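Local coordinates for protein TssK (Serratia sp. FS14, PDB 5Y0E) that probably acts as a baseplate subunit of the bacterial type VI secretion system, assembling as a trimer, at residues G208-R213 with Q239-H244; G246-A251 with A264-F269; R285-D290 with G299-L304. All coordinates share one frame; numbering follows the deposited sequence.

Contact 1. Residues G208-R213 with Q239-H244; sequences GLLQQR and QLINRH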
ATOM      1  N   GLY A 208     -12.198 -11.614   2.723  1.00 35.36           N
ATOM      2  CA  GLY A 208     -12.761 -12.936   2.882  1.00 37.09           C
ATOM      3  C   GLY A 208     -12.482 -13.826   1.694  1.00 37.90           C
ATOM      4  O   GLY A 208     -12.242 -15.020   1.840  1.00 37.85           O
ATOM      5  N   LEU A 209     -12.504 -13.261   0.502  1.00 37.45           N
ATOM      6  CA  LEU A 209     -12.093 -14.025  -0.654  1.00 36.24           C
ATOM      7  C   LEU A 209     -10.650 -14.464  -0.506  1.00 37.55           C
ATOM      8  O   LEU A 209     -10.326 -15.647  -0.673  1.00 37.11           O
ATOM      9  CB  LEU A 209     -12.297 -13.200  -1.917  1.00 35.64           C
ATOM     10  CG  LEU A 209     -12.181 -13.974  -3.227  1.00 44.26           C
ATOM     11  CD1 LEU A 209     -13.033 -15.252  -3.242  1.00 44.33           C
ATOM     12  CD2 LEU A 209     -12.621 -13.075  -4.324  1.00 39.80           C
ATOM     13  N   LEU A 210      -9.770 -13.534  -0.142  1.00 35.73           N
ATOM     14  CA  LEU A 210      -8.380 -13.917  -0.003  1.00 32.50           C
ATOM     15  C   LEU A 210      -8.198 -14.933   1.109  1.00 35.75           C
ATOM     16  O   LEU A 210      -7.360 -15.826   0.996  1.00 36.33           O
ATOM     17  CB  LEU A 210      -7.515 -12.694   0.223  1.00 30.70           C
ATOM     18  CG  LEU A 210      -7.528 -11.708  -0.925  1.00 31.72           C
ATOM     19  CD1 LEU A 210      -6.802 -10.448  -0.534  1.00 32.68           C
ATOM     20  CD2 LEU A 210      -6.922 -12.310  -2.160  1.00 32.18           C
ATOM     21  N   GLN A 211      -8.995 -14.863   2.166  1.00 36.01           N
ATOM     22  CA  GLN A 211      -8.855 -15.891   3.181  1.00 36.57           C
ATOM     23  C   GLN A 211      -9.342 -17.229   2.659  1.00 38.25           C
ATOM     24  O   GLN A 211      -8.756 -18.269   2.965  1.00 39.12           O
ATOM     25  CB  GLN A 211      -9.588 -15.492   4.454  1.00 35.12           C
ATOM     26  CG  GLN A 211      -8.907 -14.356   5.195  1.00 35.62           C
ATOM     27  CD  GLN A 211      -9.849 -13.603   6.088  1.00 39.62           C
ATOM     28  OE1 GLN A 211     -11.059 -13.697   5.937  1.00 41.89           O
ATOM     29  NE2 GLN A 211      -9.306 -12.842   7.014  1.00 40.03           N
ATOM     30  N   GLN A 212     -10.390 -17.218   1.843  1.00 36.64           N
ATOM     31  CA  GLN A 212     -10.912 -18.469   1.324  1.00 38.02           C
ATOM     32  C   GLN A 212      -9.917 -19.117   0.366  1.00 38.44           C
ATOM     33  O   GLN A 212      -9.565 -20.289   0.523  1.00 37.96           O
ATOM     34  CB  GLN A 212     -12.268 -18.224   0.671  1.00 37.66           C
ATOM     35  CG  GLN A 212     -13.360 -17.936   1.678  1.00 38.85           C
ATOM     36  CD  GLN A 212     -14.499 -17.083   1.138  1.00 40.95           C
ATOM     37  OE1 GLN A 212     -14.522 -16.720  -0.019  1.00 45.93           O
ATOM     38  NE2 GLN A 212     -15.447 -16.765   1.991  1.00 47.84           N
ATOM     39  N   ARG A 213      -9.401 -18.356  -0.588  1.00 36.35           N
ATOM     40  CA  ARG A 213      -8.545 -18.982  -1.579  1.00 38.53           C
ATOM     41  C   ARG A 213      -7.222 -19.392  -0.971  1.00 37.98           C
ATOM     42  O   ARG A 213      -6.637 -20.407  -1.358  1.00 42.42           O
ATOM     43  CB  ARG A 213      -8.332 -18.044  -2.766  1.00 35.49           C
ATOM     44  CG  ARG A 213      -9.598 -17.764  -3.550  1.00 35.34           C
ATOM     45  CD  ARG A 213     -10.376 -19.004  -3.805  1.00 37.40           C
ATOM     46  NE  ARG A 213      -9.598 -20.021  -4.485  1.00 38.73           N
ATOM     47  CZ  ARG A 213      -9.743 -21.324  -4.271  1.00 43.48           C
ATOM     48  NH1 ARG A 213     -10.630 -21.762  -3.388  1.00 40.59           N
ATOM     49  NH2 ARG A 213      -8.973 -22.183  -4.921  1.00 39.39           N
ATOM     50  N   GLN A 239       1.260 -17.359  -3.520  1.00 37.45           N
ATOM     51  CA  GLN A 239       2.174 -16.290  -3.163  1.00 38.02           C
ATOM     52  C   GLN A 239       1.547 -14.935  -3.355  1.00 36.16           C
ATOM     53  O   GLN A 239       1.678 -14.057  -2.499  1.00 40.50           O
ATOM     54  CB  GLN A 239       3.414 -16.356  -4.014  1.00 34.61           C
ATOM     55  CG  GLN A 239       4.594 -16.720  -3.312  1.00 37.60           C
ATOM     56  CD  GLN A 239       5.658 -17.102  -4.271  1.00 43.93           C
ATOM     57  OE1 GLN A 239       5.696 -18.244  -4.718  1.00 43.12           O
ATOM     58  NE2 GLN A 239       6.548 -16.165  -4.592  1.00 41.24           N
ATOM     59  N   LEU A 240       0.925 -14.730  -4.515  1.00 34.45           N
ATOM     60  CA  LEU A 240       0.320 -13.447  -4.815  1.00 31.20           C
ATOM     61  C   LEU A 240      -0.863 -13.192  -3.910  1.00 32.80           C
ATOM     62  O   LEU A 240      -1.073 -12.068  -3.466  1.00 36.22           O
ATOM     63  CB  LEU A 240      -0.100 -13.389  -6.271  1.00 30.61           C
ATOM     64  CG  LEU A 240      -0.753 -12.084  -6.726  1.00 32.63           C
ATOM     65  CD1 LEU A 240       0.244 -10.989  -6.790  1.00 31.46           C
ATOM     66  CD2 LEU A 240      -1.409 -12.260  -8.063  1.00 27.96           C
ATOM     67  N   ILE A 241      -1.635 -14.230  -3.624  1.00 32.29           N
ATOM     68  CA  ILE A 241      -2.697 -14.120  -2.642  1.00 31.95           C
ATOM     69  C   ILE A 241      -2.124 -13.795  -1.261  1.00 32.43           C
ATOM     70  O   ILE A 241      -2.673 -12.975  -0.528  1.00 32.72           O
ATOM     71  CB  ILE A 241      -3.528 -15.418  -2.656  1.00 34.17           C
ATOM     72  CG1 ILE A 241      -4.223 -15.564  -4.010  1.00 32.36           C
ATOM     73  CG2 ILE A 241      -4.532 -15.461  -1.564  1.00 29.61           C
ATOM     74  CD1 ILE A 241      -4.965 -16.846  -4.182  1.00 31.96           C
ATOM     75  N   ASN A 242      -0.993 -14.394  -0.908  1.00 32.25           N
ATOM     76  CA  ASN A 242      -0.462 -14.225   0.441  1.00 36.51           C
ATOM     77  C   ASN A 242       0.030 -12.805   0.684  1.00 32.15           C
ATOM     78  O   ASN A 242      -0.203 -12.247   1.751  1.00 33.07           O
ATOM     79  CB  ASN A 242       0.637 -15.239   0.692  1.00 31.28           C
ATOM     80  CG  ASN A 242       0.090 -16.588   1.043  1.00 35.38           C
ATOM     81  OD1 ASN A 242      -1.042 -16.701   1.462  1.00 36.15           O
ATOM     82  ND2 ASN A 242       0.898 -17.612   0.901  1.00 35.70           N
ATOM     83  N   ARG A 243       0.679 -12.196  -0.302  1.00 32.94           N
ATOM     84  CA  ARG A 243       1.068 -10.800  -0.187  1.00 31.73           C
ATOM     85  C   ARG A 243      -0.120  -9.907   0.141  1.00 34.00           C
ATOM     86  O   ARG A 243      -0.005  -8.984   0.949  1.00 35.36           O
ATOM     87  CB  ARG A 243       1.727 -10.320  -1.475  1.00 31.04           C
ATOM     88  CG  ARG A 243       2.027  -8.838  -1.449  1.00 30.11           C
ATOM     89  CD  ARG A 243       2.250  -8.228  -2.797  1.00 33.76           C
ATOM     90  NE  ARG A 243       2.919  -9.150  -3.704  1.00 42.34           N
ATOM     91  CZ  ARG A 243       2.963  -9.010  -5.022  1.00 41.24           C
ATOM     92  NH1 ARG A 243       2.379  -7.983  -5.581  1.00 41.37           N
ATOM     93  NH2 ARG A 243       3.584  -9.903  -5.779  1.00 39.80           N
ATOM     94  N   HIS A 244      -1.262 -10.156  -0.481  1.00 33.50           N
ATOM     95  CA  HIS A 244      -2.422  -9.306  -0.305  1.00 30.74           C
ATOM     96  C   HIS A 244      -3.257  -9.655   0.921  1.00 33.47           C
ATOM     97  O   HIS A 244      -4.047  -8.832   1.366  1.00 35.34           O
ATOM     98  CB  HIS A 244      -3.254  -9.344  -1.591  1.00 32.72           C
ATOM     99  CG  HIS A 244      -2.575  -8.674  -2.733  1.00 30.22           C
ATOM    100  ND1 HIS A 244      -1.746  -9.342  -3.598  1.00 33.19           N
ATOM    101  CD2 HIS A 244      -2.544  -7.378  -3.114  1.00 31.23           C
ATOM    102  CE1 HIS A 244      -1.245  -8.492  -4.474  1.00 31.21           C
ATOM    103  NE2 HIS A 244      -1.709  -7.293  -4.196  1.00 31.27           N
TER
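L210 and I241 face each other where helix 197-222 packs on helix 229-253. The two short segments run roughly antiparallel, with their axes 9.6 Å apart at closest approach and a signed crossing angle of -139°.

The apolar contacts come from separate branches. CD2 of L210 lies 4.0 Å from CG2 of I241. The same I241 methyl rests against the backbone of the facing helix, 3.8 Å from L210 O. CG2 of I241 is anti to its own backbone N, whereas CG1 stands beside that N (chi1 -65°) and carries CD1 elsewhere. CD1 of I241 ends 3.8 Å from R213 CB. The R213 chain then bends, and its NH2 turns back to hydrogen-bond Q216 OE1 of the same helix. The other L210 branch reaches H244: L210 CD1 is 3.7 Å from H244 O and also touches H244 CB.

No hydrogen bond crosses between the two segments; just beyond them N242 OD1 makes a weak one to S214 OG of helix 197-222. ND1 of H244 donates to L240 O at 2.8 Å, nearly straight at 176°. The acceptor lies in the imidazole plane, so the bond helps fix the ring's rotation, together with the stack on F269. R243 forms a salt bridge to E272 of the second subunit.

The join between the segments is therefore made by aliphatic groups. The polar ends of N242 and R243 turn largely to the second subunit.

Contact 2. Residues G246-A251 with A264-F269; sequences GQVSHA and ADWLQF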
ATOM      1  N   GLY A 246      -1.849  -9.678   3.694  1.00 32.56           N
ATOM      2  CA  GLY A 246      -1.292  -8.705   4.588  1.00 34.07           C
ATOM      3  C   GLY A 246      -1.704  -7.319   4.206  1.00 32.04           C
ATOM      4  O   GLY A 246      -2.038  -6.511   5.059  1.00 37.74           O
ATOM      5  N   GLN A 247      -1.694  -7.051   2.910  1.00 33.19           N
ATOM      6  CA  GLN A 247      -2.062  -5.739   2.408  1.00 35.09           C
ATOM      7  C   GLN A 247      -3.477  -5.379   2.801  1.00 36.04           C
ATOM      8  O   GLN A 247      -3.732  -4.257   3.240  1.00 41.31           O
ATOM      9  CB  GLN A 247      -1.911  -5.695   0.893  1.00 33.17           C
ATOM     10  CG  GLN A 247      -1.764  -4.326   0.326  1.00 35.75           C
ATOM     11  CD  GLN A 247      -1.907  -4.285  -1.177  1.00 35.44           C
ATOM     12  OE1 GLN A 247      -3.009  -4.282  -1.678  1.00 42.56           O
ATOM     13  NE2 GLN A 247      -0.805  -4.234  -1.900  1.00 35.20           N
ATOM     14  N   VAL A 248      -4.406  -6.319   2.660  1.00 34.40           N
ATOM     15  CA  VAL A 248      -5.801  -5.998   2.892  1.00 34.64           C
ATOM     16  C   VAL A 248      -6.087  -5.993   4.378  1.00 37.14           C
ATOM     17  O   VAL A 248      -6.885  -5.187   4.853  1.00 37.99           O
ATOM     18  CB  VAL A 248      -6.732  -6.957   2.114  1.00 34.61           C
ATOM     19  CG1 VAL A 248      -6.928  -8.266   2.811  1.00 35.26           C
ATOM     20  CG2 VAL A 248      -8.073  -6.334   1.879  1.00 33.88           C
ATOM     21  N   SER A 249      -5.407  -6.849   5.135  1.00 37.80           N
ATOM     22  CA  SER A 249      -5.497  -6.789   6.588  1.00 40.59           C
ATOM     23  C   SER A 249      -5.131  -5.410   7.109  1.00 37.97           C
ATOM     24  O   SER A 249      -5.821  -4.847   7.954  1.00 40.12           O
ATOM     25  CB  SER A 249      -4.572  -7.821   7.205  1.00 38.59           C
ATOM     26  OG  SER A 249      -4.876  -7.958   8.558  1.00 39.87           O
ATOM     27  N   HIS A 250      -4.033  -4.862   6.627  1.00 35.59           N
ATOM     28  CA  HIS A 250      -3.673  -3.519   7.026  1.00 37.56           C
ATOM     29  C   HIS A 250      -4.774  -2.536   6.663  1.00 40.04           C
ATOM     30  O   HIS A 250      -5.174  -1.706   7.479  1.00 42.26           O
ATOM     31  CB  HIS A 250      -2.355  -3.124   6.372  1.00 37.05           C
ATOM     32  CG  HIS A 250      -1.760  -1.880   6.935  1.00 37.74           C
ATOM     33  ND1 HIS A 250      -1.176  -1.835   8.181  1.00 36.08           N
ATOM     34  CD2 HIS A 250      -1.679  -0.631   6.435  1.00 37.06           C
ATOM     35  CE1 HIS A 250      -0.743  -0.614   8.412  1.00 35.31           C
ATOM     36  NE2 HIS A 250      -1.044   0.139   7.371  1.00 34.24           N
ATOM     37  N   ALA A 251      -5.279  -2.622   5.434  1.00 40.53           N
ATOM     38  CA  ALA A 251      -6.367  -1.748   5.017  1.00 39.78           C
ATOM     39  C   ALA A 251      -7.576  -1.916   5.915  1.00 38.96           C
ATOM     40  O   ALA A 251      -8.190  -0.939   6.341  1.00 40.40           O
ATOM     41  CB  ALA A 251      -6.734  -2.045   3.568  1.00 35.95           C
ATOM     42  N   ALA A 264      -4.589   2.150  -5.928  1.00 36.94           N
ATOM     43  CA  ALA A 264      -3.301   1.858  -6.535  1.00 33.98           C
ATOM     44  C   ALA A 264      -2.810   0.467  -6.166  1.00 34.53           C
ATOM     45  O   ALA A 264      -2.205  -0.220  -6.985  1.00 38.12           O
ATOM     46  CB  ALA A 264      -2.294   2.912  -6.113  1.00 35.70           C
ATOM     47  N   ASP A 265      -3.063   0.028  -4.947  1.00 33.61           N
ATOM     48  CA  ASP A 265      -2.667  -1.324  -4.604  1.00 34.99           C
ATOM     49  C   ASP A 265      -3.502  -2.351  -5.361  1.00 36.12           C
ATOM     50  O   ASP A 265      -2.974  -3.339  -5.861  1.00 36.81           O
ATOM     51  CB  ASP A 265      -2.777  -1.541  -3.095  1.00 33.34           C
ATOM     52  CG  ASP A 265      -1.633  -0.929  -2.315  1.00 45.93           C
ATOM     53  OD1 ASP A 265      -0.654  -0.433  -2.897  1.00 40.93           O
ATOM     54  OD2 ASP A 265      -1.701  -0.956  -1.083  1.00 42.39           O
ATOM     55  N   TRP A 266      -4.808  -2.136  -5.449  1.00 33.36           N
ATOM     56  CA  TRP A 266      -5.679  -3.132  -6.037  1.00 31.06           C
ATOM     57  C   TRP A 266      -5.508  -3.202  -7.553  1.00 33.30           C
ATOM     58  O   TRP A 266      -5.604  -4.277  -8.138  1.00 33.59           O
ATOM     59  CB  TRP A 266      -7.120  -2.824  -5.635  1.00 32.18           C
ATOM     60  CG  TRP A 266      -7.386  -3.143  -4.213  1.00 31.43           C
ATOM     61  CD1 TRP A 266      -6.482  -3.511  -3.297  1.00 29.76           C
ATOM     62  CD2 TRP A 266      -8.648  -3.158  -3.552  1.00 29.45           C
ATOM     63  NE1 TRP A 266      -7.085  -3.755  -2.109  1.00 35.01           N
ATOM     64  CE2 TRP A 266      -8.420  -3.544  -2.240  1.00 29.21           C
ATOM     65  CE3 TRP A 266      -9.947  -2.906  -3.951  1.00 32.63           C
ATOM     66  CZ2 TRP A 266      -9.438  -3.679  -1.317  1.00 33.57           C
ATOM     67  CZ3 TRP A 266     -10.955  -3.019  -3.019  1.00 32.55           C
ATOM     68  CH2 TRP A 266     -10.697  -3.406  -1.726  1.00 30.03           C
ATOM     69  N   LEU A 267      -5.205  -2.080  -8.187  1.00 32.66           N
ATOM     70  CA  LEU A 267      -4.942  -2.094  -9.612  1.00 35.35           C
ATOM     71  C   LEU A 267      -3.743  -2.960  -9.943  1.00 33.95           C
ATOM     72  O   LEU A 267      -3.778  -3.750 -10.889  1.00 51.13           O
ATOM     73  CB  LEU A 267      -4.721  -0.678 -10.095  1.00 32.28           C
ATOM     74  CG  LEU A 267      -4.308  -0.492 -11.538  1.00 35.04           C
ATOM     75  CD1 LEU A 267      -5.375  -1.040 -12.471  1.00 31.90           C
ATOM     76  CD2 LEU A 267      -4.095   0.969 -11.782  1.00 32.48           C
ATOM     77  N   GLN A 268      -2.672  -2.831  -9.166  1.00 34.29           N
ATOM     78  CA  GLN A 268      -1.502  -3.659  -9.386  1.00 33.14           C
ATOM     79  C   GLN A 268      -1.824  -5.118  -9.139  1.00 32.55           C
ATOM     80  O   GLN A 268      -1.419  -5.985  -9.911  1.00 37.87           O
ATOM     81  CB  GLN A 268      -0.362  -3.202  -8.487  1.00 35.80           C
ATOM     82  CG  GLN A 268       0.263  -1.883  -8.865  1.00 39.68           C
ATOM     83  CD  GLN A 268       1.169  -1.337  -7.763  1.00 38.78           C
ATOM     84  OE1 GLN A 268       2.254  -1.835  -7.532  1.00 41.22           O
ATOM     85  NE2 GLN A 268       0.705  -0.328  -7.078  1.00 39.50           N
ATOM     86  N   PHE A 269      -2.533  -5.402  -8.061  1.00 40.85           N
ATOM     87  CA  PHE A 269      -3.038  -6.739  -7.841  1.00 28.07           C
ATOM     88  C   PHE A 269      -3.734  -7.260  -9.100  1.00 31.03           C
ATOM     89  O   PHE A 269      -3.435  -8.348  -9.580  1.00 35.60           O
ATOM     90  CB  PHE A 269      -3.970  -6.700  -6.638  1.00 30.23           C
ATOM     91  CG  PHE A 269      -4.365  -8.043  -6.111  1.00 35.19           C
ATOM     92  CD1 PHE A 269      -3.770  -9.186  -6.560  1.00 27.44           C
ATOM     93  CD2 PHE A 269      -5.356  -8.146  -5.165  1.00 29.51           C
ATOM     94  CE1 PHE A 269      -4.138 -10.383  -6.079  1.00 26.54           C
ATOM     95  CE2 PHE A 269      -5.731  -9.342  -4.686  1.00 28.60           C
ATOM     96  CZ  PHE A 269      -5.125 -10.470  -5.149  1.00 29.79           C
TER
HETATM   97  O   HOH W   1      -0.369  -4.713  -4.759  1.00 39.11           O
HETATM   98  O   HOH W   2      -5.094  -3.550   0.359  1.00 40.91           O
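Q247 and D265 make the tight part of this contact. The Q247 amide stacks on the D265 carboxylate, with the two planes 27° apart. OE1 of Q247 comes to 3.1 Å from CB of D265, and CD of Q247 is 3.3 Å from D265 OD2. Q247 gets this far because CG is anti to its backbone N (chi1 -158°) and the chain stays extended beyond it. The amide and the carboxylate do not hydrogen-bond to each other.

The axes of the two short segments come no closer than 11.7 Å, so the contact depends on long side chains and water. Two waters bridge the segments, one at each end of the Q247 amide. Water 1 accepts from Q247 NE2 at 2.9 Å and donates to the D265 backbone O. Water 2 donates to Q247 OE1 at 3.0 Å and accepts from W266 NE1 at 3.2 Å. OE1 of Q247 also lies at the edge of the indole, near its plane. V248 CG2 touches the same ring only loosely, 4.4 Å from W266 CZ2. D265 is partly exposed, and a sulfate, probably from the crystallisation liquor, lies beside it.

Around this pair, helix 197-222 places L206 on W266 and L210 on V248. Helix 294-309 packs L301 and M302 against W266. Helix 229-253 also meets helix 259-273 of the second subunit, where H250 hydrogen-bonds E260 and Q247 NE2 adds a weak bond to Q268.

Contact 3. Residues R285-D290 with G299-L304; sequences RLPVYD and GKLMLL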
ATOM      1  N   ARG A 285      -8.656  -1.167 -21.946  1.00 64.03           N
ATOM      2  CA  ARG A 285      -8.307  -0.012 -21.137  1.00 60.46           C
ATOM      3  C   ARG A 285      -8.214  -0.423 -19.675  1.00 53.69           C
ATOM      4  O   ARG A 285      -9.114  -1.076 -19.144  1.00 51.76           O
ATOM      5  CB  ARG A 285      -9.349   1.095 -21.314  1.00 66.99           C
ATOM      6  CG  ARG A 285      -9.544   1.595 -22.744  1.00 73.00           C
ATOM      7  CD  ARG A 285     -10.829   2.448 -22.886  1.00 86.39           C
ATOM      8  NE  ARG A 285     -12.069   1.663 -22.801  1.00 91.17           N
ATOM      9  CZ  ARG A 285     -13.265   2.164 -22.491  1.00 89.46           C
ATOM     10  NH1 ARG A 285     -13.399   3.454 -22.224  1.00 88.98           N
ATOM     11  NH2 ARG A 285     -14.331   1.374 -22.441  1.00 92.91           N
ATOM     12  N   LEU A 286      -7.126  -0.041 -19.024  1.00 49.38           N
ATOM     13  CA  LEU A 286      -7.020  -0.235 -17.590  1.00 43.53           C
ATOM     14  C   LEU A 286      -7.981   0.682 -16.852  1.00 42.83           C
ATOM     15  O   LEU A 286      -8.248   1.792 -17.292  1.00 46.78           O
ATOM     16  CB  LEU A 286      -5.608   0.045 -17.125  1.00 41.46           C
ATOM     17  CG  LEU A 286      -4.747  -1.105 -17.594  1.00 41.47           C
ATOM     18  CD1 LEU A 286      -3.301  -0.937 -17.196  1.00 39.38           C
ATOM     19  CD2 LEU A 286      -5.350  -2.331 -16.968  1.00 39.39           C
ATOM     20  N   PRO A 287      -8.527   0.232 -15.739  1.00 37.80           N
ATOM     21  CA  PRO A 287      -9.327   1.120 -14.899  1.00 41.43           C
ATOM     22  C   PRO A 287      -8.479   2.266 -14.353  1.00 40.92           C
ATOM     23  O   PRO A 287      -7.353   2.064 -13.925  1.00 43.02           O
ATOM     24  CB  PRO A 287      -9.816   0.190 -13.785  1.00 36.18           C
ATOM     25  CG  PRO A 287      -9.662  -1.140 -14.323  1.00 35.74           C
ATOM     26  CD  PRO A 287      -8.494  -1.128 -15.212  1.00 36.85           C
ATOM     27  N   VAL A 288      -9.024   3.475 -14.385  1.00 40.33           N
ATOM     28  CA  VAL A 288      -8.298   4.679 -14.008  1.00 42.60           C
ATOM     29  C   VAL A 288      -8.944   5.283 -12.771  1.00 40.48           C
ATOM     30  O   VAL A 288     -10.153   5.522 -12.754  1.00 41.06           O
ATOM     31  CB  VAL A 288      -8.253   5.705 -15.150  1.00 40.31           C
ATOM     32  CG1 VAL A 288      -7.622   6.985 -14.641  1.00 40.98           C
ATOM     33  CG2 VAL A 288      -7.462   5.163 -16.340  1.00 35.48           C
ATOM     34  N   TYR A 289      -8.142   5.532 -11.739  1.00 39.55           N
ATOM     35  CA  TYR A 289      -8.669   6.158 -10.532  1.00 37.67           C
ATOM     36  C   TYR A 289      -9.387   7.452 -10.866  1.00 38.99           C
ATOM     37  O   TYR A 289      -8.860   8.308 -11.571  1.00 39.87           O
ATOM     38  CB  TYR A 289      -7.551   6.446  -9.536  1.00 37.48           C
ATOM     39  CG  TYR A 289      -8.081   7.027  -8.267  1.00 36.81           C
ATOM     40  CD1 TYR A 289      -8.738   6.227  -7.349  1.00 37.66           C
ATOM     41  CD2 TYR A 289      -7.946   8.376  -7.985  1.00 37.30           C
ATOM     42  CE1 TYR A 289      -9.237   6.744  -6.203  1.00 37.15           C
ATOM     43  CE2 TYR A 289      -8.449   8.890  -6.844  1.00 37.54           C
ATOM     44  CZ  TYR A 289      -9.085   8.071  -5.950  1.00 36.30           C
ATOM     45  OH  TYR A 289      -9.595   8.578  -4.802  1.00 37.25           O
ATOM     46  N   ASP A 290     -10.593   7.588 -10.353  1.00 38.55           N
ATOM     47  CA  ASP A 290     -11.382   8.798 -10.522  1.00 39.83           C
ATOM     48  C   ASP A 290     -11.928   9.132  -9.150  1.00 41.05           C
ATOM     49  O   ASP A 290     -12.820   8.441  -8.646  1.00 46.10           O
ATOM     50  CB  ASP A 290     -12.505   8.611 -11.546  1.00 39.72           C
ATOM     51  CG  ASP A 290     -13.239   9.896 -11.867  1.00 41.37           C
ATOM     52  OD1 ASP A 290     -13.190  10.849 -11.095  1.00 45.19           O
ATOM     53  OD2 ASP A 290     -13.903   9.958 -12.902  1.00 45.59           O
ATOM     54  N   GLY A 299     -15.614  -0.312  -9.167  1.00 39.04           N
ATOM     55  CA  GLY A 299     -16.451  -1.364  -9.697  1.00 40.93           C
ATOM     56  C   GLY A 299     -15.720  -2.201 -10.715  1.00 37.16           C
ATOM     57  O   GLY A 299     -15.782  -3.419 -10.681  1.00 40.36           O
ATOM     58  N   LYS A 300     -14.983  -1.559 -11.599  1.00 36.45           N
ATOM     59  CA  LYS A 300     -14.244  -2.311 -12.590  1.00 38.17           C
ATOM     60  C   LYS A 300     -13.150  -3.126 -11.944  1.00 37.68           C
ATOM     61  O   LYS A 300     -12.898  -4.258 -12.349  1.00 40.58           O
ATOM     62  CB  LYS A 300     -13.666  -1.365 -13.634  1.00 39.60           C
ATOM     63  CG  LYS A 300     -14.638  -0.341 -14.055  1.00 43.25           C
ATOM     64  CD  LYS A 300     -14.609  -0.086 -15.535  1.00 50.74           C
ATOM     65  CE  LYS A 300     -13.434   0.755 -15.939  1.00 54.66           C
ATOM     66  NZ  LYS A 300     -13.804   1.609 -17.104  1.00 65.03           N
ATOM     67  N   LEU A 301     -12.502  -2.572 -10.929  1.00 41.50           N
ATOM     68  CA  LEU A 301     -11.413  -3.274 -10.268  1.00 36.08           C
ATOM     69  C   LEU A 301     -11.925  -4.486  -9.502  1.00 35.39           C
ATOM     70  O   LEU A 301     -11.346  -5.572  -9.586  1.00 37.09           O
ATOM     71  CB  LEU A 301     -10.678  -2.300  -9.347  1.00 35.47           C
ATOM     72  CG  LEU A 301      -9.160  -2.352  -9.215  1.00 33.82           C
ATOM     73  CD1 LEU A 301      -8.551  -2.416 -10.591  1.00 35.32           C
ATOM     74  CD2 LEU A 301      -8.650  -1.125  -8.488  1.00 32.74           C
ATOM     75  N   MET A 302     -13.015  -4.323  -8.764  1.00 34.73           N
ATOM     76  CA  MET A 302     -13.543  -5.443  -8.008  1.00 35.31           C
ATOM     77  C   MET A 302     -13.919  -6.584  -8.934  1.00 39.82           C
ATOM     78  O   MET A 302     -13.747  -7.762  -8.591  1.00 39.41           O
ATOM     79  CB  MET A 302     -14.746  -4.994  -7.190  1.00 37.89           C
ATOM     80  CG  MET A 302     -14.394  -4.237  -5.929  1.00 37.10           C
ATOM     81  SD  MET A 302     -13.442  -5.236  -4.772  1.00 50.08           S
ATOM     82  CE  MET A 302     -14.546  -6.571  -4.367  1.00 43.53           C
ATOM     83  N   LEU A 303     -14.420  -6.251 -10.117  1.00 37.20           N
ATOM     84  CA  LEU A 303     -14.761  -7.271 -11.094  1.00 36.10           C
ATOM     85  C   LEU A 303     -13.538  -8.073 -11.476  1.00 38.51           C
ATOM     86  O   LEU A 303     -13.526  -9.299 -11.365  1.00 39.70           O
ATOM     87  CB  LEU A 303     -15.372  -6.616 -12.324  1.00 40.90           C
ATOM     88  CG  LEU A 303     -16.790  -6.937 -12.755  1.00 49.29           C
ATOM     89  CD1 LEU A 303     -17.075  -6.233 -13.999  1.00 51.91           C
ATOM     90  CD2 LEU A 303     -17.002  -8.383 -12.955  1.00 52.41           C
ATOM     91  N   LEU A 304     -12.497  -7.390 -11.939  1.00 34.56           N
ATOM     92  CA  LEU A 304     -11.273  -8.082 -12.300  1.00 35.74           C
ATOM     93  C   LEU A 304     -10.777  -8.987 -11.181  1.00 35.58           C
ATOM     94  O   LEU A 304     -10.297 -10.092 -11.434  1.00 40.49           O
ATOM     95  CB  LEU A 304     -10.205  -7.068 -12.674  1.00 32.07           C
ATOM     96  CG  LEU A 304     -10.528  -6.208 -13.902  1.00 33.81           C
ATOM     97  CD1 LEU A 304      -9.547  -5.082 -13.954  1.00 31.98           C
ATOM     98  CD2 LEU A 304     -10.460  -7.001 -15.202  1.00 32.13           C
TER
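The carbonyl O of K300 accepts the backbone N-H of L304, with K300 O 3.2 Å from L304 N. This helical bond joins the two residues that face P287 from successive turns of helix 294-309. No hydrogen bond crosses between the loop and the helix. The contact itself is apolar and centres on one ring.

P287 projects from the extended loop 285-290 onto the helix. The P287 side chain sets out toward the helix, while those of L286 and V288 on either side set out away from it. CG at the corner of the ring makes most of the contacts. L304 CG stands beside its backbone N (chi1 -63°), and from there L304 CD1 reaches to 4.0 Å from P287 CG, tip to tip. CD1 of L301 meets that same P287 carbon at 4.1 Å. K300 contributes the base of its side chain, with CB 4.1 Å from P287 CG and 4.2 Å from P287 CB. The spacing of these three residues, one step and then three, puts all of them on one side of the helix.

The contact is open at its margin. K300 and L304 are exposed, while P287 and L301 are buried. The K300 chain bends at its later torsions, and its ammonium lies beyond the apolar patch. NZ of K300 is 5.4 Å from NH2 of R285, but R285 is poorly ordered and little rests on this distance.

The loop leads from helix 259-273 into helix 294-309. L301 also touches F263 of helix 259-273, and Y289 meets F263 edge-to-face. L286, V288 and Y289 pack on S249, H253 and H250 of the third subunit, so the loop lies between its own helices and helix 229-253 of a neighbouring copy.

The contacts follow one another along the chain and together tie four consecutive long helices into a bundle between two beta-rich parts of the subunit. Contacts 1 and 2 share helix 229-253, and their centres are about 11 Å apart. They touch: F269 of contact 2 packs on L210, L240 and H244 of contact 1. Contact 3 lies about 14 Å from contact 2, between centres, and adjoins it through L267, which touches L301 and the backbone of P287. Contacts 1 and 3 do not touch, with nearest atoms about 7 Å apart. Contacts 1 and 2 reach both other subunits, and contact 3 reaches the third. The bundle lines the interface between subunits and probably contributes to trimer assembly.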